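PDB 6ICN: methylxanthine N1-demethylase NdmA from Pseudomonas putida, which catalyses the N1-demethylation of caffeine to theobromine and formaldehyde, as a Rieske non-heme iron oxygenase that consumes NADH and dioxygen. Local coordinates for residues Arg166-Ala177 with His276-Arg286. Numbering follows the deposited sequence.
Sequences RIVIQEPYWWDA and HTTKNFLIFAR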
# COMPACT_ATOMS: atom_id res chain seq x y z
N ARG A 166 -37.20 13.81 13.88
CA ARG A 166 -35.82 13.56 14.29
C ARG A 166 -34.91 13.85 13.10
O ARG A 166 -35.15 13.32 12.01
CB ARG A 166 -35.65 12.12 14.76
CG ARG A 166 -34.21 11.67 15.00
CD ARG A 166 -34.14 10.24 15.55
NE ARG A 166 -32.76 9.81 15.78
CZ ARG A 166 -32.05 10.10 16.86
NH1 ARG A 166 -32.61 10.83 17.83
NH2 ARG A 166 -30.80 9.67 16.99
N ILE A 167 -33.89 14.69 13.31
CA ILE A 167 -33.00 15.15 12.24
C ILE A 167 -31.65 14.45 12.37
O ILE A 167 -31.07 14.39 13.46
CB ILE A 167 -32.81 16.67 12.30
CG1 ILE A 167 -34.15 17.38 12.08
CG2 ILE A 167 -31.77 17.13 11.29
CD1 ILE A 167 -34.07 18.89 12.21
N VAL A 168 -31.12 13.95 11.24
CA VAL A 168 -29.79 13.35 11.17
C VAL A 168 -28.98 14.09 10.11
O VAL A 168 -29.43 14.22 8.96
CB VAL A 168 -29.87 11.84 10.83
CG1 VAL A 168 -28.46 11.28 10.54
CG2 VAL A 168 -30.58 11.06 11.93
N ILE A 169 -27.81 14.57 10.49
CA ILE A 169 -26.87 15.23 9.58
C ILE A 169 -25.83 14.19 9.16
O ILE A 169 -25.04 13.72 9.98
CB ILE A 169 -26.18 16.43 10.24
CG1 ILE A 169 -27.22 17.45 10.74
CG2 ILE A 169 -25.17 17.09 9.27
CD1 ILE A 169 -26.63 18.52 11.70
N GLN A 170 -25.80 13.86 7.87
CA GLN A 170 -24.81 12.87 7.46
C GLN A 170 -23.43 13.50 7.28
O GLN A 170 -23.27 14.72 7.17
CB GLN A 170 -25.25 12.18 6.17
CG GLN A 170 -26.48 11.35 6.36
CD GLN A 170 -26.62 10.19 5.37
OE1 GLN A 170 -27.63 9.52 5.36
NE2 GLN A 170 -25.59 9.96 4.56
N GLU A 171 -22.41 12.64 7.26
CA GLU A 171 -21.09 13.12 6.90
C GLU A 171 -21.09 13.56 5.43
O GLU A 171 -21.77 12.96 4.60
CB GLU A 171 -20.05 12.03 7.13
CG GLU A 171 -19.78 11.85 8.63
CD GLU A 171 -18.88 10.69 8.94
OE1 GLU A 171 -18.41 10.01 8.00
OE2 GLU A 171 -18.63 10.47 10.15
N PRO A 172 -20.31 14.57 5.08
CA PRO A 172 -20.27 15.00 3.68
C PRO A 172 -19.70 13.91 2.78
O PRO A 172 -18.90 13.08 3.21
CB PRO A 172 -19.37 16.25 3.69
CG PRO A 172 -18.76 16.31 5.06
CD PRO A 172 -19.58 15.48 5.99
N TYR A 173 -20.13 13.94 1.51
CA TYR A 173 -19.62 13.02 0.50
C TYR A 173 -19.10 13.81 -0.70
O TYR A 173 -19.73 14.77 -1.16
CB TYR A 173 -20.69 11.98 0.08
CG TYR A 173 -21.97 12.54 -0.51
CD1 TYR A 173 -22.97 13.09 0.30
CD2 TYR A 173 -22.20 12.51 -1.90
CE1 TYR A 173 -24.15 13.60 -0.25
CE2 TYR A 173 -23.38 13.00 -2.45
CZ TYR A 173 -24.35 13.54 -1.63
OH TYR A 173 -25.50 14.06 -2.18
N TRP A 174 -17.94 13.41 -1.19
CA TRP A 174 -17.25 14.15 -2.24
C TRP A 174 -17.45 13.46 -3.58
O TRP A 174 -17.26 12.25 -3.68
CB TRP A 174 -15.77 14.24 -1.94
CG TRP A 174 -15.46 15.10 -0.78
CD1 TRP A 174 -15.65 14.81 0.55
CD2 TRP A 174 -14.86 16.39 -0.83
NE1 TRP A 174 -15.22 15.86 1.32
CE2 TRP A 174 -14.73 16.84 0.50
CE3 TRP A 174 -14.45 17.21 -1.87
CZ2 TRP A 174 -14.18 18.07 0.81
CZ3 TRP A 174 -13.89 18.44 -1.56
CH2 TRP A 174 -13.77 18.86 -0.23
N TRP A 175 -17.83 14.23 -4.61
CA TRP A 175 -17.96 13.70 -5.96
C TRP A 175 -17.11 14.50 -6.93
O TRP A 175 -16.98 15.72 -6.82
CB TRP A 175 -19.41 13.75 -6.45
CG TRP A 175 -20.33 12.68 -5.92
CD1 TRP A 175 -20.02 11.69 -5.03
CD2 TRP A 175 -21.69 12.48 -6.31
NE1 TRP A 175 -21.13 10.89 -4.82
CE2 TRP A 175 -22.16 11.36 -5.60
CE3 TRP A 175 -22.56 13.15 -7.18
CZ2 TRP A 175 -23.46 10.89 -5.74
CZ3 TRP A 175 -23.86 12.67 -7.31
CH2 TRP A 175 -24.29 11.55 -6.60
N ASP A 176 -16.56 13.81 -7.92
CA ASP A 176 -15.89 14.44 -9.05
C ASP A 176 -16.94 14.83 -10.09
O ASP A 176 -16.99 14.30 -11.20
CB ASP A 176 -14.85 13.49 -9.63
CG ASP A 176 -13.99 14.15 -10.69
OD1 ASP A 176 -13.40 15.21 -10.43
OD2 ASP A 176 -13.87 13.57 -11.80
N ALA A 177 -17.83 15.74 -9.68
CA ALA A 177 -18.87 16.25 -10.56
C ALA A 177 -19.26 17.64 -10.06
O ALA A 177 -19.05 17.97 -8.89
CB ALA A 177 -20.10 15.34 -10.58
N HIS A 276 -14.48 21.20 -10.91
CA HIS A 276 -14.88 19.82 -11.19
C HIS A 276 -15.24 19.00 -9.95
O HIS A 276 -15.36 17.77 -10.06
CB HIS A 276 -13.77 19.10 -11.97
CG HIS A 276 -12.45 19.07 -11.28
ND1 HIS A 276 -12.00 17.98 -10.56
CD2 HIS A 276 -11.48 20.01 -11.19
CE1 HIS A 276 -10.81 18.25 -10.06
NE2 HIS A 276 -10.47 19.47 -10.42
N THR A 277 -15.41 19.63 -8.79
CA THR A 277 -15.57 18.89 -7.54
C THR A 277 -16.73 19.45 -6.73
O THR A 277 -16.94 20.67 -6.71
CB THR A 277 -14.29 18.99 -6.69
OG1 THR A 277 -13.17 18.56 -7.47
CG2 THR A 277 -14.38 18.14 -5.42
N THR A 278 -17.46 18.57 -6.07
CA THR A 278 -18.47 18.97 -5.10
C THR A 278 -18.22 18.28 -3.77
O THR A 278 -17.84 17.10 -3.72
CB THR A 278 -19.91 18.65 -5.56
OG1 THR A 278 -19.95 17.36 -6.17
CG2 THR A 278 -20.38 19.71 -6.55
N LYS A 279 -18.42 19.03 -2.70
CA LYS A 279 -18.56 18.46 -1.36
C LYS A 279 -20.05 18.55 -1.03
O LYS A 279 -20.61 19.65 -0.97
CB LYS A 279 -17.71 19.23 -0.36
CG LYS A 279 -17.85 18.77 1.08
CD LYS A 279 -17.02 19.69 1.99
CE LYS A 279 -17.04 19.17 3.42
NZ LYS A 279 -16.17 20.02 4.32
N ASN A 280 -20.69 17.40 -0.87
CA ASN A 280 -22.14 17.33 -0.81
C ASN A 280 -22.61 17.02 0.60
O ASN A 280 -21.98 16.25 1.33
CB ASN A 280 -22.66 16.29 -1.80
CG ASN A 280 -22.21 16.63 -3.22
OD1 ASN A 280 -22.73 17.57 -3.83
ND2 ASN A 280 -21.21 15.90 -3.72
N PHE A 281 -23.74 17.62 0.98
CA PHE A 281 -24.32 17.47 2.30
C PHE A 281 -25.74 16.92 2.18
O PHE A 281 -26.52 17.39 1.34
CB PHE A 281 -24.34 18.81 3.05
CG PHE A 281 -22.98 19.45 3.19
CD1 PHE A 281 -22.44 20.23 2.16
CD2 PHE A 281 -22.22 19.27 4.36
CE1 PHE A 281 -21.18 20.83 2.29
CE2 PHE A 281 -20.95 19.86 4.49
CZ PHE A 281 -20.43 20.63 3.46
N LEU A 282 -26.06 15.92 3.01
CA LEU A 282 -27.42 15.43 3.16
C LEU A 282 -27.82 15.51 4.63
O LEU A 282 -27.10 15.00 5.50
CB LEU A 282 -27.58 13.98 2.67
CG LEU A 282 -29.01 13.43 2.89
CD1 LEU A 282 -30.00 14.13 1.95
CD2 LEU A 282 -29.07 11.91 2.72
N ILE A 283 -28.93 16.18 4.89
CA ILE A 283 -29.59 16.15 6.19
C ILE A 283 -30.95 15.52 5.96
O ILE A 283 -31.65 15.88 5.00
CB ILE A 283 -29.75 17.56 6.77
CG1 ILE A 283 -28.42 18.30 6.78
CG2 ILE A 283 -30.32 17.50 8.19
CD1 ILE A 283 -28.52 19.73 7.29
N PHE A 284 -31.35 14.58 6.82
CA PHE A 284 -32.67 13.99 6.63
C PHE A 284 -33.42 13.96 7.96
O PHE A 284 -32.82 13.81 9.03
CB PHE A 284 -32.62 12.58 5.98
CG PHE A 284 -31.99 11.52 6.83
CD1 PHE A 284 -30.62 11.31 6.79
CD2 PHE A 284 -32.77 10.72 7.65
CE1 PHE A 284 -30.04 10.31 7.57
CE2 PHE A 284 -32.19 9.73 8.45
CZ PHE A 284 -30.83 9.53 8.40
N ALA A 285 -34.73 14.13 7.85
CA ALA A 285 -35.60 14.22 9.02
C ALA A 285 -36.76 13.26 8.86
O ALA A 285 -37.25 13.05 7.74
CB ALA A 285 -36.16 15.64 9.21
N ARG A 286 -37.19 12.65 9.96
CA ARG A 286 -38.27 11.68 9.83
C ARG A 286 -39.21 11.77 11.02
O ARG A 286 -38.78 12.00 12.16
CB ARG A 286 -37.75 10.24 9.67
CG ARG A 286 -36.96 9.69 10.86
CD ARG A 286 -36.20 8.45 10.38
NE ARG A 286 -35.73 7.58 11.46
CZ ARG A 286 -34.60 7.76 12.12
NH1 ARG A 286 -33.82 8.81 11.86
NH2 ARG A 286 -34.24 6.88 13.06
O HOH W 1 -33.98 11.43 10.61
O HOH W 2 -23.68 15.12 4.48
O HOH W 3 -12.72 16.11 -8.07
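K279 runs its aliphatic chain over one face of the W174 indole. Its CB stands 3.8 Å from the centroid of the six-membered ring, a CH-pi contact only 5° off the ring normal. CG then lies over CE2 and CZ2, and CD closes to 3.5 Å from W174 CZ2. CE has passed on to P172, 3.7 Å from its CG, and NZ ends in a salt bridge with E43 and a hydrogen bond to the V38 carbonyl. Setting CG anti to the backbone N (chi1 177°), with the rest extended, keeps this methylene chain straight from indole to proline. T277 CG2 meets the same indole at its edge.

On the other side of the sheet, N280 CB sits 3.4 Å from the centroid of the Y173 ring. Y173 O is gripped twice by N280, whose backbone N and ND2 arrive from opposite faces of the carbonyl plane; ND2 also donates to T278 OG1 and OD1 is hydrogen-bonded to S270, so the amide's rotation is held from both ends. Further along, V168 CB rests over the F284 ring.

The antiparallel pairing shifts by one residue between I169 and Y173, where water 2 accepts from L282 N. Strand 166-175 is an outermost strand of the seven-stranded antiparallel sheet in the catalytic domain of this Rieske oxygenase, paired with strand 277-286, whose L282 side chain lies about 4 Å from bound caffeine.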